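Local atomic coordinates of D-alanyl-D-alanine carboxypeptidase (Mycobacterium tuberculosis H37Rv, PDB entry 4RYE), a protein that acts as a serine-type D,D-carboxypeptidase that probably cleaves the terminal D-Ala-D-Ala of peptidoglycan stem peptides during cell wall biogenesis. Residues V7-S12 / A264-L269; Q21-A26 / V33-D38; D27-Q32 / G227-I232; D38-H43 / T154-V159. All blocks are in the same frame, centred on the assembly; numbering follows the deposited sequence.

Contact 1: V7-S12 / A264-L269; sequences VQPAGS and ASVGSL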
# COMPACT_ATOMS: atom_id res chain seq x y z
N VAL A 7 13.20 -14.83 -10.88
CA VAL A 7 13.73 -15.98 -10.18
C VAL A 7 12.49 -16.70 -9.68
O VAL A 7 11.65 -16.11 -9.01
CB VAL A 7 14.63 -15.57 -8.99
CG1 VAL A 7 15.05 -16.79 -8.18
CG2 VAL A 7 15.85 -14.79 -9.47
N GLN A 8 12.36 -17.97 -10.04
CA GLN A 8 11.28 -18.80 -9.52
C GLN A 8 11.86 -20.19 -9.31
O GLN A 8 12.95 -20.47 -9.81
CB GLN A 8 10.08 -18.80 -10.47
CG GLN A 8 10.39 -19.22 -11.90
CD GLN A 8 9.15 -19.18 -12.76
OE1 GLN A 8 8.94 -18.25 -13.54
NE2 GLN A 8 8.29 -20.19 -12.60
N PRO A 9 11.18 -21.06 -8.54
CA PRO A 9 11.77 -22.38 -8.24
C PRO A 9 11.90 -23.25 -9.49
O PRO A 9 11.02 -23.21 -10.35
CB PRO A 9 10.76 -23.01 -7.28
CG PRO A 9 9.99 -21.84 -6.68
CD PRO A 9 9.92 -20.83 -7.80
N ALA A 10 12.97 -24.03 -9.57
CA ALA A 10 13.18 -24.95 -10.68
C ALA A 10 11.97 -25.85 -10.90
O ALA A 10 11.44 -26.45 -9.96
CB ALA A 10 14.41 -25.79 -10.42
N GLY A 11 11.52 -25.95 -12.15
CA GLY A 11 10.44 -26.87 -12.49
C GLY A 11 9.05 -26.27 -12.33
O GLY A 11 8.07 -26.88 -12.76
N SER A 12 8.96 -25.10 -11.71
CA SER A 12 7.66 -24.45 -11.55
C SER A 12 7.13 -23.92 -12.89
O SER A 12 7.88 -23.72 -13.85
CB SER A 12 7.71 -23.33 -10.49
OG SER A 12 8.58 -22.27 -10.85
N ALA A 264 8.27 -25.34 -2.30
CA ALA A 264 9.17 -24.63 -3.21
C ALA A 264 9.33 -23.17 -2.83
O ALA A 264 8.37 -22.52 -2.46
CB ALA A 264 8.68 -24.75 -4.65
N SER A 265 10.56 -22.65 -2.94
CA SER A 265 10.81 -21.25 -2.63
C SER A 265 12.15 -20.80 -3.21
O SER A 265 12.98 -21.63 -3.59
CB SER A 265 10.82 -21.04 -1.12
OG SER A 265 11.97 -21.64 -0.56
N VAL A 266 12.37 -19.49 -3.28
CA VAL A 266 13.64 -18.98 -3.80
C VAL A 266 14.43 -18.20 -2.76
O VAL A 266 15.59 -17.87 -2.96
CB VAL A 266 13.45 -18.13 -5.08
CG1 VAL A 266 12.84 -18.98 -6.18
CG2 VAL A 266 12.57 -16.91 -4.81
N GLY A 267 13.79 -17.92 -1.63
CA GLY A 267 14.50 -17.29 -0.53
C GLY A 267 13.55 -16.93 0.60
O GLY A 267 12.50 -17.55 0.76
N SER A 268 13.92 -15.92 1.39
CA SER A 268 13.04 -15.48 2.46
C SER A 268 13.15 -13.98 2.68
O SER A 268 14.13 -13.35 2.27
CB SER A 268 13.33 -16.24 3.75
OG SER A 268 14.65 -16.01 4.19
N LEU A 269 12.13 -13.42 3.30
CA LEU A 269 12.07 -11.99 3.54
C LEU A 269 13.13 -11.56 4.55
O LEU A 269 13.46 -12.31 5.47
CB LEU A 269 10.67 -11.59 4.02
CG LEU A 269 9.57 -11.75 2.98
CD1 LEU A 269 8.23 -11.29 3.55
CD2 LEU A 269 9.94 -10.96 1.73
OXT LEU A 269 13.69 -10.46 4.45
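P9 and V266 meet at the middle of this contact with their side chains crossing at about a right angle. The valine offers one methyl, CG1, which sits over the peptide link between Q8 and P9: it lies 3.5 Å from Q8 C and 3.8 Å from P9 CD, the ring carbon next to the nitrogen. With CG1 anti to its own carbonyl carbon (chi1 -62°), V266 holds that branch out toward the N-terminal segment. V7 reaches the same methyl from the other end of Q8; its CG1 stands 3.7 Å from V266 CG1, and the two valines lie at a slant to one another. The far part of the proline ring turns to A264 instead, where P9 CB and A264 CB are 3.8 Å apart. The side chains that meet across the two segments are apolar, and the polar work is done within 7-12. There P9 O takes two bonds from S12, one from its backbone N, which closes a type II turn, and one from its hydroxyl, S12 OG, at 2.7 Å. Q8 NE2 donates to the same OG at 2.7 Å, the oxygen lying in the plane of the amide, so the glutamine side chain braces the turn. Q8, P9 and S12 all rest against W256 of helix 246-259. V7 bonds through its backbone to G36, while V266 and G267 form a classic beta bulge opposite V33, so the N-terminal segment and the edge strand 267-268 both adjoin strand 32-37, with helix 246-259 packed against the proline turn.

Contact 2: Q21-A26 / V33-D38; sequences QTWIVA and VLAGRD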
# COMPACT_ATOMS: atom_id res chain seq x y z
N GLN A 21 7.61 -4.03 -13.75
CA GLN A 21 9.02 -4.30 -14.04
C GLN A 21 9.78 -4.95 -12.86
O GLN A 21 10.77 -5.62 -13.08
CB GLN A 21 9.75 -3.06 -14.57
CG GLN A 21 9.31 -2.67 -15.99
CD GLN A 21 9.49 -3.80 -16.98
OE1 GLN A 21 10.61 -4.09 -17.40
NE2 GLN A 21 8.39 -4.46 -17.34
N THR A 22 9.31 -4.72 -11.63
CA THR A 22 9.80 -5.51 -10.49
C THR A 22 8.60 -6.01 -9.71
O THR A 22 7.56 -5.37 -9.70
CB THR A 22 10.68 -4.70 -9.51
OG1 THR A 22 9.85 -3.89 -8.67
CG2 THR A 22 11.71 -3.83 -10.27
N TRP A 23 8.74 -7.16 -9.07
CA TRP A 23 7.65 -7.73 -8.28
C TRP A 23 8.19 -8.84 -7.40
O TRP A 23 9.33 -9.29 -7.58
CB TRP A 23 6.50 -8.23 -9.18
CG TRP A 23 6.94 -9.15 -10.31
CD1 TRP A 23 7.17 -8.79 -11.62
CD2 TRP A 23 7.21 -10.55 -10.23
NE1 TRP A 23 7.56 -9.89 -12.34
CE2 TRP A 23 7.60 -10.98 -11.51
CE3 TRP A 23 7.16 -11.49 -9.19
CZ2 TRP A 23 7.94 -12.31 -11.79
CZ3 TRP A 23 7.51 -12.81 -9.47
CH2 TRP A 23 7.89 -13.20 -10.75
N ILE A 24 7.38 -9.27 -6.44
CA ILE A 24 7.77 -10.35 -5.53
C ILE A 24 6.50 -11.06 -5.09
O ILE A 24 5.44 -10.45 -5.06
CB ILE A 24 8.56 -9.81 -4.30
CG1 ILE A 24 9.20 -10.94 -3.50
CG2 ILE A 24 7.68 -8.92 -3.41
CD1 ILE A 24 10.17 -10.45 -2.41
N VAL A 25 6.60 -12.35 -4.80
CA VAL A 25 5.48 -13.12 -4.26
C VAL A 25 6.02 -13.81 -3.02
O VAL A 25 7.02 -14.54 -3.08
CB VAL A 25 4.98 -14.21 -5.23
CG1 VAL A 25 3.79 -14.96 -4.61
CG2 VAL A 25 4.56 -13.59 -6.56
N ALA A 26 5.39 -13.55 -1.88
CA ALA A 26 5.89 -14.09 -0.62
C ALA A 26 4.74 -14.64 0.20
O ALA A 26 3.56 -14.35 -0.08
CB ALA A 26 6.68 -13.02 0.16
N VAL A 33 9.96 -16.50 0.36
CA VAL A 33 9.76 -15.84 -0.93
C VAL A 33 9.56 -16.91 -2.00
O VAL A 33 10.40 -17.79 -2.17
CB VAL A 33 10.95 -14.91 -1.29
CG1 VAL A 33 10.76 -14.30 -2.67
CG2 VAL A 33 11.06 -13.80 -0.24
N LEU A 34 8.43 -16.85 -2.71
CA LEU A 34 8.11 -17.87 -3.71
C LEU A 34 8.71 -17.55 -5.07
O LEU A 34 9.14 -18.44 -5.81
CB LEU A 34 6.59 -18.03 -3.84
CG LEU A 34 5.78 -18.68 -2.72
CD1 LEU A 34 5.79 -17.87 -1.45
CD2 LEU A 34 4.36 -18.89 -3.17
N ALA A 35 8.74 -16.26 -5.40
CA ALA A 35 9.31 -15.82 -6.67
C ALA A 35 9.53 -14.32 -6.62
O ALA A 35 8.91 -13.62 -5.84
CB ALA A 35 8.37 -16.18 -7.84
N GLY A 36 10.42 -13.82 -7.47
CA GLY A 36 10.64 -12.39 -7.51
C GLY A 36 11.32 -11.99 -8.79
O GLY A 36 12.03 -12.79 -9.42
N ARG A 37 11.08 -10.75 -9.21
CA ARG A 37 11.83 -10.18 -10.31
C ARG A 37 12.39 -8.84 -9.87
O ARG A 37 11.63 -7.92 -9.56
CB ARG A 37 10.95 -10.00 -11.54
CG ARG A 37 11.72 -9.43 -12.72
CD ARG A 37 10.85 -9.29 -13.96
NE ARG A 37 11.58 -8.63 -15.03
CZ ARG A 37 11.02 -7.86 -15.96
NH1 ARG A 37 9.70 -7.67 -15.94
NH2 ARG A 37 11.76 -7.30 -16.90
N ASP A 38 13.72 -8.73 -9.84
CA ASP A 38 14.38 -7.51 -9.37
C ASP A 38 13.77 -6.97 -8.07
O ASP A 38 13.61 -5.76 -7.88
CB ASP A 38 14.34 -6.44 -10.47
CG ASP A 38 15.31 -6.71 -11.60
OD1 ASP A 38 16.25 -7.51 -11.40
OD2 ASP A 38 15.12 -6.12 -12.68
O HOH W 1 13.30 -4.75 -13.54
O HOH W 2 11.87 -3.78 -6.55
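W23 and R37, and V25 and A35, are hydrogen-bonded pairs of two antiparallel strands whose axes come within 4.6 Å at 171°, with I24 opposite G36 and A26 opposite V33 as the non-hydrogen-bonded pairs. L34 and A35 both face V25 in a classic beta bulge: V25 O takes a 2.7 Å bond from L34 N and a weak one from A35 N. W23 folds back over the partner strand, its CG held between backbone N and carbonyl carbon (chi1 50°). R37 CB then sits over one face of the indole in a CH-pi contact, 3.7 Å from the centroid of the five-membered ring, and A35 CB comes to the ring's edge 3.8 Å from W23 CZ3. These strands, 22-27 and 32-37, form the N-terminal hairpin of the antiparallel sheet in this penicillin-binding, beta-lactamase-like fold; W23 and V25 face L253 of helix 246-259, while I24 faces A155 and V159 of helix 155-166. On that second face the I24 and V33 side chains cross at about a right angle, I24 CG1 lying 3.8 Å from V33 CG1. Beyond the strand end, the extended R37 side chain runs beside Q21 and lays its guanidinium face over Q21 O, and a water bridges T22 OG1 to D38 O.

Contact 3: D27-Q32 / G227-I232; sequences DLDSGQ and GRRLVI
Two salt bridges and one backbone bond fasten the turn of the N-terminal hairpin to the start of strand 228-237, the neighbour of strand 22-27 in the main antiparallel sheet. D27 pairs with L230 as an antiparallel non-hydrogen-bonded pair, and L28 N, the next residue, donates to R229 O at 2.8 Å. The two arginines leave the strand to different aspartates. R228, extended from CG to NE, sends NE to D27 OD2 at 2.8 Å, approaching on the anti side and 30° out of the carboxylate plane; its NH2 adds a weak bond to the same oxygen. R229 grips D29 side-on, with NE to OD2 at 3.0 Å and NH2 to OD1 at 2.8 Å. Each D29 oxygen uses its syn lone pair, and the two flat groups are nearly coplanar, 6° apart. The bend at chi3 (-68°) brings the guanidinium round to this position, with L28 CD2 over one of its faces. Deeper in, L28 CD1 packs on V231 CB at 3.9 Å. The other oxygen of D27, OD1, accepts D29 N and S30 N, making an Asx turn and an Asx motif that shape the hairpin loop. D27 thus divides its labour, OD1 to the turn and OD2 to R228. The nearby arginine and the two N-H donors would be expected to favour the charged carboxylate, while the in-plane fork fixes how D29 and R229 are turned against each other.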
# COMPACT_ATOMS: atom_id res chain seq x y z
N ASP A 27 5.07 -15.45 1.20
CA ASP A 27 4.08 -16.04 2.09
C ASP A 27 3.95 -15.10 3.28
O ASP A 27 4.94 -14.81 3.96
CB ASP A 27 4.54 -17.43 2.52
CG ASP A 27 3.53 -18.16 3.41
OD1 ASP A 27 3.08 -17.59 4.43
OD2 ASP A 27 3.21 -19.33 3.11
N LEU A 28 2.74 -14.63 3.53
CA LEU A 28 2.45 -13.65 4.58
C LEU A 28 2.82 -14.16 5.98
O LEU A 28 3.22 -13.38 6.85
CB LEU A 28 0.96 -13.30 4.52
CG LEU A 28 0.42 -12.11 5.30
CD1 LEU A 28 1.00 -10.79 4.79
CD2 LEU A 28 -1.10 -12.10 5.21
N ASP A 29 2.70 -15.46 6.18
CA ASP A 29 2.90 -16.04 7.51
C ASP A 29 4.33 -16.54 7.77
O ASP A 29 4.91 -16.26 8.81
CB ASP A 29 1.87 -17.15 7.76
CG ASP A 29 0.44 -16.62 7.77
OD1 ASP A 29 0.11 -15.85 8.70
OD2 ASP A 29 -0.34 -16.94 6.85
N SER A 30 4.89 -17.27 6.82
CA SER A 30 6.22 -17.87 7.00
C SER A 30 7.36 -16.95 6.57
O SER A 30 8.49 -17.10 7.02
CB SER A 30 6.31 -19.18 6.24
OG SER A 30 6.42 -18.93 4.85
N GLY A 31 7.06 -15.99 5.69
CA GLY A 31 8.08 -15.10 5.15
C GLY A 31 8.91 -15.70 4.02
O GLY A 31 9.85 -15.06 3.54
N GLN A 32 8.58 -16.93 3.61
CA GLN A 32 9.21 -17.53 2.43
C GLN A 32 8.95 -16.67 1.20
O GLN A 32 7.84 -16.18 1.02
CB GLN A 32 8.62 -18.91 2.13
CG GLN A 32 8.85 -20.00 3.15
CD GLN A 32 7.89 -21.17 2.93
OE1 GLN A 32 6.77 -21.18 3.44
NE2 GLN A 32 8.33 -22.15 2.13
N GLY A 227 -5.76 -22.19 2.71
CA GLY A 227 -5.04 -22.26 3.97
C GLY A 227 -3.72 -21.52 3.97
O GLY A 227 -3.06 -21.42 5.01
N ARG A 228 -3.32 -21.00 2.81
CA ARG A 228 -2.07 -20.23 2.70
C ARG A 228 -2.40 -18.76 2.45
O ARG A 228 -3.39 -18.43 1.83
CB ARG A 228 -1.21 -20.78 1.56
CG ARG A 228 0.16 -20.14 1.44
CD ARG A 228 1.05 -20.86 0.41
NE ARG A 228 2.45 -20.62 0.76
CZ ARG A 228 3.50 -21.09 0.09
NH1 ARG A 228 3.34 -21.80 -1.01
NH2 ARG A 228 4.72 -20.82 0.53
N ARG A 229 -1.56 -17.86 2.95
CA ARG A 229 -1.77 -16.44 2.72
C ARG A 229 -0.55 -15.85 2.03
O ARG A 229 0.59 -16.05 2.48
CB ARG A 229 -2.09 -15.75 4.05
CG ARG A 229 -3.23 -16.46 4.81
CD ARG A 229 -3.83 -15.59 5.92
NE ARG A 229 -2.89 -15.37 7.01
CZ ARG A 229 -3.18 -14.65 8.10
NH1 ARG A 229 -4.38 -14.10 8.22
NH2 ARG A 229 -2.28 -14.49 9.06
N LEU A 230 -0.78 -15.12 0.95
CA LEU A 230 0.32 -14.60 0.14
C LEU A 230 0.29 -13.08 0.14
O LEU A 230 -0.76 -12.47 0.29
CB LEU A 230 0.24 -15.10 -1.30
CG LEU A 230 0.37 -16.62 -1.55
CD1 LEU A 230 0.26 -16.94 -3.04
CD2 LEU A 230 1.68 -17.18 -0.98
N VAL A 231 1.46 -12.49 -0.07
CA VAL A 231 1.56 -11.06 -0.20
C VAL A 231 2.42 -10.78 -1.43
O VAL A 231 3.43 -11.45 -1.67
CB VAL A 231 2.12 -10.42 1.08
CG1 VAL A 231 3.48 -11.00 1.45
CG2 VAL A 231 2.20 -8.90 0.95
N ILE A 232 1.99 -9.82 -2.25
CA ILE A 232 2.76 -9.49 -3.44
C ILE A 232 2.97 -8.00 -3.51
O ILE A 232 2.24 -7.23 -2.88
CB ILE A 232 2.05 -9.94 -4.74
CG1 ILE A 232 0.77 -9.14 -4.94
CG2 ILE A 232 1.79 -11.44 -4.73
CD1 ILE A 232 0.08 -9.39 -6.29
O HOH W 3 0.48 -18.58 4.85

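Contact 4: D38-H43 / T154-V159; sequences DQNVAH and TAHDLV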
# COMPACT_ATOMS: atom_id res chain seq x y z
N ASP A 38 13.72 -8.73 -9.84
CA ASP A 38 14.38 -7.51 -9.37
C ASP A 38 13.77 -6.97 -8.07
O ASP A 38 13.61 -5.76 -7.88
CB ASP A 38 14.34 -6.44 -10.47
CG ASP A 38 15.31 -6.71 -11.60
OD1 ASP A 38 16.25 -7.51 -11.40
OD2 ASP A 38 15.12 -6.12 -12.68
N GLN A 39 13.44 -7.88 -7.16
CA GLN A 39 12.69 -7.49 -5.96
C GLN A 39 13.46 -6.57 -4.99
O GLN A 39 12.87 -6.03 -4.07
CB GLN A 39 12.16 -8.72 -5.23
CG GLN A 39 13.23 -9.66 -4.70
CD GLN A 39 13.47 -10.83 -5.64
OE1 GLN A 39 13.61 -10.66 -6.86
NE2 GLN A 39 13.51 -12.03 -5.08
N ASN A 40 14.77 -6.40 -5.19
CA ASN A 40 15.54 -5.49 -4.35
C ASN A 40 15.97 -4.21 -5.08
O ASN A 40 16.79 -3.44 -4.57
CB ASN A 40 16.78 -6.19 -3.77
CG ASN A 40 16.42 -7.41 -2.94
OD1 ASN A 40 15.50 -7.36 -2.12
ND2 ASN A 40 17.12 -8.51 -3.16
N VAL A 41 15.44 -4.00 -6.28
CA VAL A 41 15.78 -2.80 -7.05
C VAL A 41 14.87 -1.64 -6.62
O VAL A 41 13.65 -1.79 -6.59
CB VAL A 41 15.64 -3.06 -8.57
CG1 VAL A 41 15.76 -1.76 -9.36
CG2 VAL A 41 16.70 -4.06 -9.04
N ALA A 42 15.47 -0.50 -6.26
CA ALA A 42 14.71 0.63 -5.73
C ALA A 42 13.99 1.42 -6.82
O ALA A 42 14.57 1.74 -7.86
CB ALA A 42 15.61 1.57 -4.91
N HIS A 43 12.73 1.74 -6.56
CA HIS A 43 11.92 2.59 -7.43
C HIS A 43 11.03 3.44 -6.52
O HIS A 43 10.86 3.13 -5.34
CB HIS A 43 11.04 1.75 -8.37
CG HIS A 43 11.80 1.03 -9.44
ND1 HIS A 43 12.42 1.69 -10.48
CD2 HIS A 43 12.04 -0.29 -9.63
CE1 HIS A 43 13.01 0.80 -11.27
NE2 HIS A 43 12.80 -0.40 -10.77
N THR A 154 11.33 -1.00 -2.40
CA THR A 154 11.58 -2.14 -3.27
C THR A 154 10.39 -3.06 -3.11
O THR A 154 9.64 -2.93 -2.13
CB THR A 154 12.87 -2.90 -2.88
OG1 THR A 154 12.74 -3.43 -1.55
CG2 THR A 154 14.10 -1.96 -2.94
N ALA A 155 10.19 -3.97 -4.06
CA ALA A 155 9.11 -4.95 -3.95
C ALA A 155 9.25 -5.72 -2.64
O ALA A 155 8.27 -5.94 -1.92
CB ALA A 155 9.13 -5.90 -5.15
N HIS A 156 10.47 -6.12 -2.32
CA HIS A 156 10.77 -6.78 -1.05
C HIS A 156 10.35 -5.93 0.16
O HIS A 156 9.62 -6.40 1.03
CB HIS A 156 12.26 -7.14 -0.97
CG HIS A 156 12.70 -7.57 0.39
ND1 HIS A 156 13.02 -6.68 1.40
CD2 HIS A 156 12.88 -8.81 0.92
CE1 HIS A 156 13.38 -7.34 2.48
NE2 HIS A 156 13.30 -8.64 2.22
N ASP A 157 10.82 -4.68 0.22
CA ASP A 157 10.43 -3.84 1.35
C ASP A 157 8.92 -3.58 1.43
O ASP A 157 8.36 -3.50 2.52
CB ASP A 157 11.16 -2.49 1.33
CG ASP A 157 12.60 -2.59 1.76
OD1 ASP A 157 13.11 -3.73 1.85
OD2 ASP A 157 13.24 -1.54 1.99
N LEU A 158 8.27 -3.43 0.28
CA LEU A 158 6.82 -3.20 0.29
C LEU A 158 6.06 -4.35 0.96
O LEU A 158 5.15 -4.11 1.75
CB LEU A 158 6.28 -2.91 -1.12
CG LEU A 158 6.65 -1.55 -1.72
CD1 LEU A 158 6.01 -1.38 -3.11
CD2 LEU A 158 6.20 -0.42 -0.80
N VAL A 159 6.42 -5.60 0.65
CA VAL A 159 5.71 -6.73 1.27
C VAL A 159 6.09 -6.87 2.74
O VAL A 159 5.29 -7.32 3.55
CB VAL A 159 5.87 -8.08 0.50
CG1 VAL A 159 5.33 -7.94 -0.92
CG2 VAL A 159 7.31 -8.59 0.49
O HOH W 2 11.87 -3.78 -6.55
O HOH W 4 15.02 -4.68 -0.98
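Backbone bonding comes first: Q39 O, in the turn after strand 32-37, accepts H156 N from the first turn of helix 155-166, at 3.0 Å, with the donor in the carbonyl plane and an N-H...O angle of 166°. A type I turn from D38 to V41 presents that carbonyl to the helix start. Waters carry two further links. One receives A155 N and donates to D38 O and V41 O, the latter at 2.7 Å; another joins N40 OD1 to T154 OG1.

Van der Waals contact is made mainly by T154. Its CB lies 3.3 Å from Q39 O, and its methyl CG2, anti to the carbonyl carbon, reaches along the loop to N40 O at 3.5 Å and on to A42. N40 turns its amide oxygen back toward the helix, placing OD1 3.4 Å from H156 CB, with the amide and imidazole planes 66° apart. Q39 CB meets A155 CB more loosely.

Side-chain bonds within the helix segment hold the partners in place. T154 is the N-cap: with OG1 between its backbone N and carbonyl carbon (chi1 63°), the hydroxyl accepts D157 N at 2.9 Å. H156 ND1 donates to D157 OD1 in the ring plane, its NE2 bonds the C-terminal carboxylate of L269, and D157 OD2 is held by T136 and S135. The N-H groups of A155, H156 and D157 are thus met by a water, a loop carbonyl and the threonine cap, while H156, set between two carboxylates, may well favour its protonated form.

Overall arrangement
Near the N terminus, segment 7-12 waits for the last residues of the chain: contact 1 closes the longest loop, bringing both ends together beside strand 32-37, and the other three contacts fall within its span. Contact 2 shuts the short hairpin loop. Contact 3 starts in that loop and reaches strand 228-237, so contacts 2 and 3 cross and knit three adjacent strands of the sheet. Contact 4 follows contact 2 in series, sharing D38, and lies within the loop of contact 3; it ties the hairpin exit to helix 155-166. V159 touches V231, and L269 bonds both G31 and H156, joining sheet, helix and C terminus.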